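Local coordinates for protein putative surface-anchored fimbrial subunit (Corynebacterium diphtheriae, PDB 3HR6) that forms the shaft of the bacterium's surface pili as the major pilin, a chain of tandem Ig-like modules that also binds a calcium ion, at residues R4-V9 and L132-V137; A8-M13 and G86-F91; T40-N45 and D74-V79; L94-Y99 and A120-N125. One frame throughout, in Å; residues are numbered along the deposited sequence. Where two conformers were deposited one is given.

Contact 1. Residues R4-V9 and L132-V137; sequences RTSIAV and LQDVHV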
loop_
_atom_site.group_PDB
_atom_site.type_symbol
_atom_site.label_atom_id
_atom_site.label_comp_id
_atom_site.label_asym_id
_atom_site.label_seq_id
_atom_site.Cartn_x
_atom_site.Cartn_y
_atom_site.Cartn_z
ATOM N N ARG A 4 9.016 -14.599 43.343
ATOM C CA ARG A 4 8.489 -13.868 42.134
ATOM C C ARG A 4 9.404 -14.025 40.916
ATOM O O ARG A 4 10.625 -13.925 41.011
ATOM C CB ARG A 4 8.201 -12.399 42.450
ATOM C CG ARG A 4 7.187 -12.328 43.594
ATOM C CD ARG A 4 6.329 -11.091 43.593
ATOM N NE ARG A 4 5.341 -11.030 42.512
ATOM C CZ ARG A 4 4.249 -11.793 42.423
ATOM N NH1 ARG A 4 4.000 -12.750 43.314
ATOM N NH2 ARG A 4 3.408 -11.615 41.409
ATOM N N THR A 5 8.775 -14.250 39.772
ATOM C CA THR A 5 9.467 -14.743 38.604
ATOM C C THR A 5 9.287 -13.734 37.471
ATOM O O THR A 5 8.529 -12.779 37.604
ATOM C CB THR A 5 8.919 -16.159 38.255
ATOM O OG1 THR A 5 9.869 -16.892 37.475
ATOM C CG2 THR A 5 7.586 -16.073 37.525
ATOM N N SER A 6 10.007 -13.938 36.376
ATOM C CA SER A 6 9.801 -13.116 35.183
ATOM C C SER A 6 10.034 -13.950 33.937
ATOM O O SER A 6 10.748 -14.950 33.981
ATOM C CB SER A 6 10.690 -11.871 35.170
ATOM O OG SER A 6 12.055 -12.196 35.013
ATOM N N ILE A 7 9.365 -13.550 32.859
ATOM C CA ILE A 7 9.574 -14.116 31.526
ATOM C C ILE A 7 10.042 -13.010 30.602
ATOM O O ILE A 7 9.339 -12.023 30.384
ATOM C CB ILE A 7 8.318 -14.829 30.991
ATOM C CG1 ILE A 7 7.956 -16.006 31.902
ATOM C CG2 ILE A 7 8.568 -15.353 29.565
ATOM C CD1 ILE A 7 6.513 -16.406 31.833
ATOM N N ALA A 8 11.242 -13.195 30.050
ATOM C CA ALA A 8 11.819 -12.294 29.072
ATOM C C ALA A 8 11.627 -12.936 27.703
ATOM O O ALA A 8 12.233 -13.999 27.418
ATOM C CB ALA A 8 13.286 -12.113 29.375
ATOM N N VAL A 9 10.787 -12.321 26.873
ATOM C CA VAL A 9 10.544 -12.808 25.521
ATOM C C VAL A 9 11.462 -12.073 24.549
ATOM O O VAL A 9 11.362 -10.866 24.382
ATOM C CB VAL A 9 9.075 -12.599 25.064
ATOM C CG1 VAL A 9 8.867 -13.214 23.702
ATOM C CG2 VAL A 9 8.088 -13.182 26.068
ATOM N N LEU A 132 15.731 -20.988 38.498
ATOM C CA LEU A 132 15.827 -19.861 37.593
ATOM C C LEU A 132 14.499 -19.111 37.692
ATOM O O LEU A 132 13.459 -19.586 37.216
ATOM C CB LEU A 132 16.069 -20.366 36.179
ATOM C CG LEU A 132 16.324 -19.397 35.039
ATOM C CD1 LEU A 132 17.412 -18.384 35.387
ATOM C CD2 LEU A 132 16.680 -20.211 33.800
ATOM N N GLN A 133 14.547 -17.946 38.327
ATOM C CA GLN A 133 13.373 -17.099 38.494
ATOM C C GLN A 133 13.158 -16.217 37.301
ATOM O O GLN A 133 12.023 -15.890 36.993
ATOM C CB GLN A 133 13.520 -16.197 39.720
ATOM C CG GLN A 133 13.767 -16.915 41.006
ATOM C CD GLN A 133 12.641 -17.851 41.395
ATOM O OE1 GLN A 133 11.496 -17.649 40.996
ATOM N NE2 GLN A 133 12.956 -18.866 42.176
ATOM N N ASP A 134 14.245 -15.802 36.650
ATOM C CA ASP A 134 14.161 -14.966 35.465
ATOM C C ASP A 134 14.398 -15.818 34.218
ATOM O O ASP A 134 15.542 -16.159 33.840
ATOM C CB ASP A 134 15.106 -13.780 35.616
ATOM C CG ASP A 134 14.839 -13.005 36.929
ATOM O OD1 ASP A 134 13.740 -12.415 37.085
ATOM O OD2 ASP A 134 15.698 -13.029 37.823
ATOM N N VAL A 135 13.280 -16.173 33.591
ATOM C CA VAL A 135 13.268 -17.072 32.454
ATOM C C VAL A 135 13.363 -16.273 31.154
ATOM O O VAL A 135 12.883 -15.130 31.082
ATOM C CB VAL A 135 12.014 -17.959 32.499
ATOM C CG1 VAL A 135 11.854 -18.797 31.213
ATOM C CG2 VAL A 135 12.099 -18.858 33.747
ATOM N N HIS A 136 14.030 -16.872 30.164
ATOM C CA HIS A 136 14.164 -16.318 28.798
ATOM C C HIS A 136 13.666 -17.309 27.750
ATOM O O HIS A 136 13.990 -18.516 27.817
ATOM C CB HIS A 136 15.630 -16.009 28.520
ATOM C CG HIS A 136 16.177 -14.927 29.386
ATOM N ND1 HIS A 136 16.161 -13.603 29.013
ATOM C CD2 HIS A 136 16.687 -14.960 30.638
ATOM C CE1 HIS A 136 16.684 -12.870 29.983
ATOM N NE2 HIS A 136 17.002 -13.668 30.981
ATOM N N VAL A 137 12.897 -16.792 26.790
ATOM C CA VAL A 137 12.352 -17.587 25.695
ATOM C C VAL A 137 12.563 -16.835 24.399
ATOM O O VAL A 137 12.710 -15.615 24.388
ATOM C CB VAL A 137 10.871 -17.929 25.889
ATOM C CG1 VAL A 137 10.725 -18.764 27.155
ATOM C CG2 VAL A 137 10.044 -16.668 25.985
HETATM O O HOH W 1 13.284 -12.951 32.636
#

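Contact 2. Residues A8-M13 and G86-F91; sequences AVHALM and GGVAKF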
loop_
_atom_site.group_PDB
_atom_site.type_symbol
_atom_site.label_atom_id
_atom_site.label_comp_id
_atom_site.label_asym_id
_atom_site.label_seq_id
_atom_site.Cartn_x
_atom_site.Cartn_y
_atom_site.Cartn_z
ATOM N N ALA A 8 11.242 -13.195 30.050
ATOM C CA ALA A 8 11.819 -12.294 29.072
ATOM C C ALA A 8 11.627 -12.936 27.703
ATOM O O ALA A 8 12.233 -13.999 27.418
ATOM C CB ALA A 8 13.286 -12.113 29.375
ATOM N N VAL A 9 10.787 -12.321 26.873
ATOM C CA VAL A 9 10.544 -12.808 25.521
ATOM C C VAL A 9 11.462 -12.073 24.549
ATOM O O VAL A 9 11.362 -10.866 24.382
ATOM C CB VAL A 9 9.075 -12.599 25.064
ATOM C CG1 VAL A 9 8.867 -13.214 23.702
ATOM C CG2 VAL A 9 8.088 -13.182 26.068
ATOM N N HIS A 10 12.290 -12.847 23.849
ATOM C CA HIS A 10 13.132 -12.343 22.774
ATOM C C HIS A 10 12.598 -12.814 21.422
ATOM O O HIS A 10 12.588 -14.004 21.123
ATOM C CB HIS A 10 14.559 -12.854 22.971
ATOM C CG HIS A 10 15.138 -12.565 24.317
ATOM N ND1 HIS A 10 15.630 -11.324 24.664
ATOM C CD2 HIS A 10 15.277 -13.344 25.413
ATOM C CE1 HIS A 10 16.079 -11.367 25.905
ATOM N NE2 HIS A 10 15.874 -12.579 26.384
ATOM N N ALA A 11 12.208 -11.877 20.571
ATOM C CA ALA A 11 11.589 -12.191 19.321
ATOM C C ALA A 11 12.661 -12.321 18.271
ATOM O O ALA A 11 13.263 -11.336 17.881
ATOM C CB ALA A 11 10.611 -11.077 18.949
ATOM N N LEU A 12 12.927 -13.548 17.840
ATOM C CA LEU A 12 13.985 -13.818 16.870
ATOM C C LEU A 12 13.443 -13.905 15.458
ATOM O O LEU A 12 12.416 -14.568 15.216
ATOM C CB LEU A 12 14.638 -15.153 17.227
ATOM C CG LEU A 12 15.774 -15.036 18.230
ATOM C CD1 LEU A 12 15.533 -14.065 19.373
ATOM C CD2 LEU A 12 16.242 -16.426 18.671
ATOM N N MET A 13 14.120 -13.261 14.517
ATOM C CA MET A 13 13.784 -13.388 13.102
ATOM C C MET A 13 14.589 -14.525 12.479
ATOM O O MET A 13 15.826 -14.451 12.412
ATOM C CB MET A 13 14.090 -12.072 12.373
ATOM C CG MET A 13 13.942 -12.174 10.873
ATOM S SD MET A 13 14.049 -10.605 10.029
ATOM C CE MET A 13 15.714 -10.083 10.505
ATOM N N GLY A 86 14.777 -3.127 22.846
ATOM C CA GLY A 86 16.128 -3.620 23.143
ATOM C C GLY A 86 16.228 -5.137 23.033
ATOM O O GLY A 86 17.006 -5.772 23.776
ATOM N N GLY A 87 15.409 -5.696 22.146
ATOM C CA GLY A 87 15.390 -7.110 21.837
ATOM C C GLY A 87 14.560 -7.962 22.783
ATOM O O GLY A 87 14.533 -9.175 22.632
ATOM N N VAL A 88 13.867 -7.354 23.733
ATOM C CA VAL A 88 13.166 -8.135 24.747
ATOM C C VAL A 88 11.851 -7.502 25.195
ATOM O O VAL A 88 11.746 -6.289 25.281
ATOM C CB VAL A 88 14.080 -8.361 25.962
ATOM C CG1 VAL A 88 14.378 -7.046 26.757
ATOM C CG2 VAL A 88 13.511 -9.441 26.903
ATOM N N ALA A 89 10.846 -8.342 25.451
ATOM C CA ALA A 89 9.635 -7.935 26.164
ATOM C C ALA A 89 9.691 -8.693 27.468
ATOM O O ALA A 89 9.522 -9.913 27.463
ATOM C CB ALA A 89 8.375 -8.292 25.377
ATOM N N LYS A 90 10.007 -7.993 28.556
ATOM C CA LYS A 90 10.103 -8.607 29.888
ATOM C C LYS A 90 8.824 -8.442 30.727
ATOM O O LYS A 90 8.432 -7.317 31.079
ATOM C CB LYS A 90 11.292 -8.047 30.683
ATOM C CG LYS A 90 11.564 -8.821 31.941
ATOM C CD LYS A 90 12.894 -8.467 32.585
ATOM C CE LYS A 90 12.984 -9.036 33.970
ATOM N NZ LYS A 90 14.363 -9.008 34.499
ATOM N N PHE A 91 8.207 -9.567 31.075
ATOM C CA PHE A 91 7.032 -9.591 31.941
ATOM C C PHE A 91 7.533 -9.925 33.340
ATOM O O PHE A 91 7.905 -11.057 33.603
ATOM C CB PHE A 91 6.028 -10.641 31.436
ATOM C CG PHE A 91 5.504 -10.361 30.064
ATOM C CD1 PHE A 91 4.397 -9.545 29.884
ATOM C CD2 PHE A 91 6.131 -10.883 28.934
ATOM C CE1 PHE A 91 3.916 -9.281 28.631
ATOM C CE2 PHE A 91 5.651 -10.600 27.665
ATOM C CZ PHE A 91 4.554 -9.800 27.514
#

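Contact 3. Residues T40-N45 and D74-V79; sequences TLYRVN and DKVTKV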
loop_
_atom_site.group_PDB
_atom_site.type_symbol
_atom_site.label_atom_id
_atom_site.label_comp_id
_atom_site.label_asym_id
_atom_site.label_seq_id
_atom_site.Cartn_x
_atom_site.Cartn_y
_atom_site.Cartn_z
ATOM N N THR A 40 1.372 -11.103 23.993
ATOM C CA THR A 40 0.526 -11.166 25.160
ATOM C C THR A 40 0.935 -12.384 26.012
ATOM O O THR A 40 1.117 -13.506 25.501
ATOM C CB THR A 40 -0.952 -11.214 24.758
ATOM O OG1 THR A 40 -1.258 -10.045 23.992
ATOM C CG2 THR A 40 -1.859 -11.265 25.980
ATOM N N LEU A 41 1.094 -12.132 27.309
ATOM C CA LEU A 41 1.294 -13.165 28.300
ATOM C C LEU A 41 -0.045 -13.540 28.936
ATOM O O LEU A 41 -0.780 -12.676 29.393
ATOM C CB LEU A 41 2.289 -12.697 29.366
ATOM C CG LEU A 41 2.754 -13.776 30.353
ATOM C CD1 LEU A 41 3.698 -14.804 29.682
ATOM C CD2 LEU A 41 3.413 -13.130 31.576
ATOM N N TYR A 42 -0.362 -14.831 28.923
ATOM C CA TYR A 42 -1.505 -15.410 29.629
ATOM C C TYR A 42 -1.038 -16.391 30.685
ATOM O O TYR A 42 -0.052 -17.125 30.471
ATOM C CB TYR A 42 -2.378 -16.212 28.663
ATOM C CG TYR A 42 -3.028 -15.391 27.570
ATOM C CD1 TYR A 42 -4.277 -14.813 27.789
ATOM C CD2 TYR A 42 -2.425 -15.213 26.334
ATOM C CE1 TYR A 42 -4.896 -14.075 26.826
ATOM C CE2 TYR A 42 -3.041 -14.484 25.342
ATOM C CZ TYR A 42 -4.286 -13.895 25.611
ATOM O OH TYR A 42 -4.941 -13.158 24.672
ATOM N N ARG A 43 -1.772 -16.454 31.792
ATOM C CA ARG A 43 -1.586 -17.512 32.795
ATOM C C ARG A 43 -2.482 -18.705 32.452
ATOM O O ARG A 43 -3.638 -18.517 32.083
ATOM C CB ARG A 43 -1.923 -17.010 34.196
ATOM C CG ARG A 43 -1.768 -18.091 35.289
ATOM C CD ARG A 43 -1.739 -17.506 36.694
ATOM N NE ARG A 43 -0.808 -16.379 36.766
ATOM C CZ ARG A 43 -1.140 -15.088 36.886
ATOM N NH1 ARG A 43 -2.414 -14.695 36.978
ATOM N NH2 ARG A 43 -0.171 -14.169 36.913
ATOM N N VAL A 44 -1.935 -19.914 32.516
ATOM C CA VAL A 44 -2.744 -21.116 32.306
ATOM C C VAL A 44 -3.509 -21.418 33.585
ATOM O O VAL A 44 -2.921 -21.700 34.633
ATOM C CB VAL A 44 -1.912 -22.310 31.859
ATOM C CG1 VAL A 44 -2.792 -23.532 31.626
ATOM C CG2 VAL A 44 -1.173 -21.959 30.583
ATOM N N ASN A 45 -4.834 -21.346 33.494
ATOM C CA ASN A 45 -5.670 -21.546 34.670
ATOM C C ASN A 45 -5.541 -22.945 35.234
ATOM O O ASN A 45 -5.450 -23.925 34.490
ATOM C CB ASN A 45 -7.137 -21.245 34.346
ATOM C CG ASN A 45 -7.362 -19.807 33.985
ATOM O OD1 ASN A 45 -8.453 -19.426 33.552
ATOM N ND2 ASN A 45 -6.333 -18.989 34.152
ATOM N N ASP A 74 -11.210 -20.052 27.447
ATOM C CA ASP A 74 -11.446 -19.697 28.850
ATOM C C ASP A 74 -10.496 -20.405 29.811
ATOM O O ASP A 74 -10.578 -20.219 31.029
ATOM C CB ASP A 74 -12.911 -19.957 29.250
ATOM C CG ASP A 74 -13.381 -21.384 28.954
ATOM O OD1 ASP A 74 -12.571 -22.281 28.642
ATOM O OD2 ASP A 74 -14.608 -21.622 29.053
ATOM N N LYS A 75 -9.606 -21.219 29.253
ATOM C CA LYS A 75 -8.624 -21.956 30.021
ATOM C C LYS A 75 -7.406 -21.112 30.442
ATOM O O LYS A 75 -6.564 -21.587 31.206
ATOM C CB LYS A 75 -8.170 -23.170 29.209
ATOM C CG LYS A 75 -9.323 -24.045 28.740
ATOM C CD LYS A 75 -8.973 -25.531 28.742
ATOM C CE LYS A 75 -10.232 -26.381 28.837
ATOM N NZ LYS A 75 -9.982 -27.822 28.546
ATOM N N VAL A 76 -7.305 -19.883 29.941
ATOM C CA VAL A 76 -6.209 -18.979 30.296
ATOM C C VAL A 76 -6.764 -17.619 30.754
ATOM O O VAL A 76 -7.895 -17.259 30.420
ATOM C CB VAL A 76 -5.227 -18.789 29.106
ATOM C CG1 VAL A 76 -4.736 -20.151 28.602
ATOM C CG2 VAL A 76 -5.888 -18.013 27.975
ATOM N N THR A 77 -5.943 -16.874 31.496
ATOM C CA THR A 77 -6.231 -15.501 31.915
ATOM C C THR A 77 -5.106 -14.568 31.466
ATOM O O THR A 77 -3.936 -14.816 31.784
ATOM C CB THR A 77 -6.337 -15.422 33.456
ATOM O OG1 THR A 77 -7.207 -16.458 33.935
ATOM C CG2 THR A 77 -6.846 -14.061 33.907
ATOM N N LYS A 78 -5.463 -13.505 30.741
ATOM C CA LYS A 78 -4.497 -12.500 30.262
ATOM C C LYS A 78 -3.819 -11.805 31.440
ATOM O O LYS A 78 -4.474 -11.494 32.436
ATOM C CB LYS A 78 -5.160 -11.456 29.337
ATOM C CG LYS A 78 -4.187 -10.385 28.819
ATOM C CD LYS A 78 -4.788 -9.434 27.798
ATOM C CE LYS A 78 -3.981 -8.128 27.780
ATOM N NZ LYS A 78 -4.295 -7.165 26.690
ATOM N N VAL A 79 -2.501 -11.613 31.327
ATOM C CA VAL A 79 -1.714 -10.894 32.319
ATOM C C VAL A 79 -1.353 -9.515 31.798
ATOM O O VAL A 79 -1.600 -8.507 32.453
ATOM C CB VAL A 79 -0.389 -11.615 32.650
ATOM C CG1 VAL A 79 0.394 -10.781 33.638
ATOM C CG2 VAL A 79 -0.625 -13.026 33.197
#

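Contact 4. Residues L94-Y99 and A120-N125; sequences LTPALY and AAPQTN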
loop_
_atom_site.group_PDB
_atom_site.type_symbol
_atom_site.label_atom_id
_atom_site.label_comp_id
_atom_site.label_asym_id
_atom_site.label_seq_id
_atom_site.Cartn_x
_atom_site.Cartn_y
_atom_site.Cartn_z
ATOM N N LEU A 94 6.017 -11.777 38.380
ATOM C CA LEU A 94 5.006 -12.796 38.095
ATOM C C LEU A 94 4.908 -13.838 39.197
ATOM O O LEU A 94 5.912 -14.247 39.787
ATOM C CB LEU A 94 5.345 -13.547 36.803
ATOM C CG LEU A 94 5.395 -12.718 35.522
ATOM C CD1 LEU A 94 5.753 -13.637 34.331
ATOM C CD2 LEU A 94 4.082 -12.003 35.285
ATOM N N THR A 95 3.688 -14.307 39.426
ATOM C CA THR A 95 3.442 -15.379 40.386
ATOM C C THR A 95 3.867 -16.685 39.725
ATOM O O THR A 95 3.711 -16.853 38.506
ATOM C CB THR A 95 1.933 -15.455 40.805
ATOM O OG1 THR A 95 1.166 -16.080 39.771
ATOM C CG2 THR A 95 1.352 -14.063 41.045
ATOM N N PRO A 96 4.455 -17.600 40.495
ATOM C CA PRO A 96 4.806 -18.885 39.896
ATOM C C PRO A 96 3.589 -19.577 39.262
ATOM O O PRO A 96 2.566 -19.744 39.916
ATOM C CB PRO A 96 5.359 -19.676 41.081
ATOM C CG PRO A 96 5.914 -18.622 42.003
ATOM C CD PRO A 96 4.989 -17.453 41.863
ATOM N N ALA A 97 3.693 -19.931 37.981
ATOM C CA ALA A 97 2.569 -20.521 37.243
ATOM C C ALA A 97 3.054 -21.105 35.915
ATOM O O ALA A 97 4.223 -20.963 35.584
ATOM C CB ALA A 97 1.510 -19.466 36.972
ATOM N N LEU A 98 2.162 -21.787 35.191
ATOM C CA LEU A 98 2.372 -22.114 33.777
ATOM C C LEU A 98 1.838 -20.954 32.954
ATOM O O LEU A 98 0.707 -20.494 33.173
ATOM C CB LEU A 98 1.649 -23.416 33.376
ATOM C CG LEU A 98 1.886 -23.957 31.947
ATOM C CD1 LEU A 98 3.343 -24.311 31.726
ATOM C CD2 LEU A 98 0.994 -25.184 31.654
ATOM N N TYR A 99 2.655 -20.451 32.026
ATOM C CA TYR A 99 2.246 -19.333 31.192
ATOM C C TYR A 99 2.147 -19.691 29.725
ATOM O O TYR A 99 2.728 -20.660 29.255
ATOM C CB TYR A 99 3.183 -18.135 31.378
ATOM C CG TYR A 99 3.028 -17.497 32.747
ATOM C CD1 TYR A 99 2.095 -16.495 32.965
ATOM C CD2 TYR A 99 3.815 -17.910 33.833
ATOM C CE1 TYR A 99 1.938 -15.915 34.211
ATOM C CE2 TYR A 99 3.663 -17.320 35.096
ATOM C CZ TYR A 99 2.733 -16.320 35.269
ATOM O OH TYR A 99 2.534 -15.727 36.511
ATOM N N ALA A 120 6.921 -22.364 31.707
ATOM C CA ALA A 120 6.825 -22.482 33.156
ATOM C C ALA A 120 7.701 -21.406 33.818
ATOM O O ALA A 120 8.789 -21.086 33.334
ATOM C CB ALA A 120 7.251 -23.882 33.610
ATOM N N ALA A 121 7.239 -20.859 34.941
ATOM C CA ALA A 121 8.078 -19.969 35.732
ATOM C C ALA A 121 7.752 -20.202 37.190
ATOM O O ALA A 121 6.583 -20.225 37.558
ATOM C CB ALA A 121 7.879 -18.501 35.323
ATOM N N PRO A 122 8.777 -20.438 38.023
ATOM C CA PRO A 122 10.189 -20.492 37.690
ATOM C C PRO A 122 10.548 -21.799 36.977
ATOM O O PRO A 122 9.696 -22.665 36.812
ATOM C CB PRO A 122 10.857 -20.407 39.066
ATOM C CG PRO A 122 9.899 -21.022 39.978
ATOM C CD PRO A 122 8.543 -20.712 39.455
ATOM N N GLN A 123 11.805 -21.931 36.564
ATOM C CA GLN A 123 12.314 -23.183 36.036
ATOM C C GLN A 123 13.521 -23.567 36.868
ATOM O O GLN A 123 13.967 -22.789 37.702
ATOM C CB GLN A 123 12.672 -23.018 34.558
ATOM C CG GLN A 123 11.437 -22.739 33.737
ATOM C CD GLN A 123 11.734 -22.563 32.282
ATOM O OE1 GLN A 123 12.822 -22.898 31.819
ATOM N NE2 GLN A 123 10.781 -22.009 31.548
ATOM N N THR A 124 14.037 -24.771 36.662
ATOM C CA THR A 124 15.319 -25.158 37.231
ATOM C C THR A 124 16.437 -24.653 36.358
ATOM O O THR A 124 16.339 -24.721 35.127
ATOM C CB THR A 124 15.416 -26.695 37.399
ATOM O OG1 THR A 124 14.377 -27.132 38.274
ATOM C CG2 THR A 124 16.764 -27.111 37.969
ATOM N N ASN A 125 17.491 -24.123 36.970
ATOM C CA ASN A 125 18.644 -23.676 36.197
ATOM C C ASN A 125 19.186 -24.870 35.409
ATOM O O ASN A 125 19.291 -25.971 35.952
ATOM C CB ASN A 125 19.735 -23.081 37.095
ATOM C CG ASN A 125 20.824 -22.374 36.300
ATOM O OD1 ASN A 125 21.561 -22.991 35.512
ATOM N ND2 ASN A 125 20.919 -21.063 36.486
#

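Contact 1. Residues R4-V9 and L132-V137
Ser6 and Asp134 are paired across two parallel strands, 5-9 and 134-137, and their side chains bond on one face. From CB, which lies 3.6 Å from Asp134 OD1, the serine places OG between its own backbone N and carbonyl carbon (chi1 68°). There OG donates to Asp134 OD1 over 2.7 Å, on the lone pair turned away from the other carboxylate oxygen, and also accepts a bond from a water. That water gives its second hydrogen to Val135 O, so the buried serine hydroxyl is tied directly to the Asp134 side chain and, through the water, to the main chain at Val135. The backbone ladder beneath is regular: Ser6 N binds Gln133 O, Val135 N binds Ser6 O, Ala8 N reaches Val135 O at 2.7 Å, and Val137 N reaches Ala8 O. Parallel pairing of the first and last strands is a recurrent feature of Ig-like folds, and here it joins the two ends of the N-terminal pilin domain. On the same face as Ser6, Ala8 CB sits 3.3 Å from ND1 of His136, whose ND1 is hydrogen-bonded to His10. On the other face Val137 CG2 touches both Ile7 CG2, at 4.1 Å, and Val9 CG2, at 4.0 Å.

Contact 2. Residues A8-M13 and G86-F91
An antiparallel strand pairing in the N-terminal pilin domain brings Val9 against Ala89, just where strand 5-13 is interrupted after Val9. Val9 and Ala89 form a hydrogen-bonded pair: Val9 N gives to Ala89 O over 2.8 Å, and Ala89 N returns a bond to Val9 O. Next to it, Ala8 and Lys90 are a non-hydrogen-bonded pair.

Beyond Val9 the pairing is continued by a side chain. His10 ND1 donates to Gly87 O at 3.2 Å, a bent bond of 148° that meets the oxygen well out of its carbonyl plane. The ring is carried there because CG lies anti to the carbonyl carbon (chi1 -54°). Its other nitrogen, NE2, is hydrogen-bonded to His136, and Tyr138 stacks on the ring, so both nitrogens are used and the rotation of the imidazole is fixed. Val88 runs alongside His10, pointing the same way; its CG2, anti to the backbone N, comes 3.4 Å from His10 CE1 and 3.6 Å from Ala8 CB.

On the opposite face Val9 CG2 meets the edge of the Phe91 ring, in its plane, at 3.9 Å from CE2. Phe39 lies against Val9 and Leu41 against Phe91, which places this face toward the hydrophobic interior. Strand 5-13 thus serves as the first strand of this Ig-like domain, paired with one antiparallel neighbour, 89-94, and one parallel neighbour, 131-143.

Contact 3. Residues T40-N45 and D74-V79
This is an antiparallel strand pairing in the N-terminal domain, in which strand 76-83 covers one flank of strand 38-44 while strand 97-103 holds the other. Three backbone bonds form its centre: Val79 N to Leu41 O at 2.8 Å, Arg43 N to Thr77 O at 2.7 Å, and Thr77 N to Arg43 O. Asn45 N to Lys75 O adds a fourth, where 40-45 leaves its strand and 74-79 enters its own.

The side chains of Tyr42, Val76 and Lys78 share one face. Tyr42 CG is anti to its carbonyl carbon (chi1 -64°), which leans the ring across the neighbouring strand: CD1 comes 3.4 Å from Lys78 CA and 3.6 Å from Val76 CG2, and CE1 touches Lys78 CB. The extended lysine chain then passes Thr40; the two side chains cross at about a right angle, Thr40 CG2 lying 3.8 Å from Lys78 CG. Thr40 OG1, turned to the backbone N side, is bound to Glu104 and Thr81.

In this Ig-like, largely beta domain, helix 63-66, one of two in the connection between these strands, packs its Leu66 on Val44 and Val76. The other face carries Arg43 and Thr77. Val79, two residues further on, sets CG2 over one face of the guanidinium, 3.9 Å from Arg43 NH2, and that same nitrogen is hydrogen-bonded to Tyr99 OH. Leu41 CD2 packs on Val79 CB at 4.2 Å, and Leu41 also touches Phe91 and Leu94 of strand 89-94.

Contact 4. Residues L94-Y99 and A120-N125
Ala97 and Ala121 face each other as a hydrogen-bonded antiparallel pair, with Ala97 N giving to Ala121 O over 2.9 Å and Ala121 N giving to Ala97 O over 3.1 Å. The first of these bonds is bent, 144° at the hydrogen, whereas the second is straighter at 163°. Leu98 and Ala120 follow as a non-hydrogen-bonded pair. Pairing stops at Pro122, which is preceded by a cis peptide bond and has no N-H to offer.

Around this short ladder the side chains are small or apolar. Pro96 CB touches Pro122 CD at 3.7 Å, so two proline rings meet where the strands part. Leu98, with CG anti to the backbone N (chi1 -175°), brings CD1 to 4.4 Å from Ala120 CB, and Leu49 touches both residues. Tyr99 CD2 approaches Ala121 CB at a similar separation, while Leu94 CD1 sits above one face of the ring, toward the rim.

The tyrosine hydroxyl is held twice: OH donates to Thr95 O at 2.6 Å, in the carbonyl plane and on a lone pair, and has Arg43 as its second partner. Gln123 turns back along its own segment so that NE2 reaches Ala120 O, likewise on a lone pair. These two side-chain bonds occupy main-chain carbonyls beside the pairing, and the tyrosine one ties the Tyr99 hydroxyl to the main chain just before strand 97-103.

In the fold
All four contacts lie in the N-terminal pilin domain, away from the calcium site, and belong to one mixed, curled sheet. Contacts 1 and 2 share strand 5-13 and have centres about 11 Å apart; contact 4 lies about 7 Å from contact 1, linked through strands 117-124 and 131-143. Contact 3 joins contact 4 through strands 38-44 and 97-103, with centres about 14 Å apart. Along the chain, contact 3 is nested within contact 2, and contacts 3 and 4 both lie within the loop closed by contact 1. Leu41 of contact 3 packs against Ile7 of contact 1 and Phe91 of contact 2. The domain's first and last strands are therefore adjacent, consistent with a compact module in a tandem shaft.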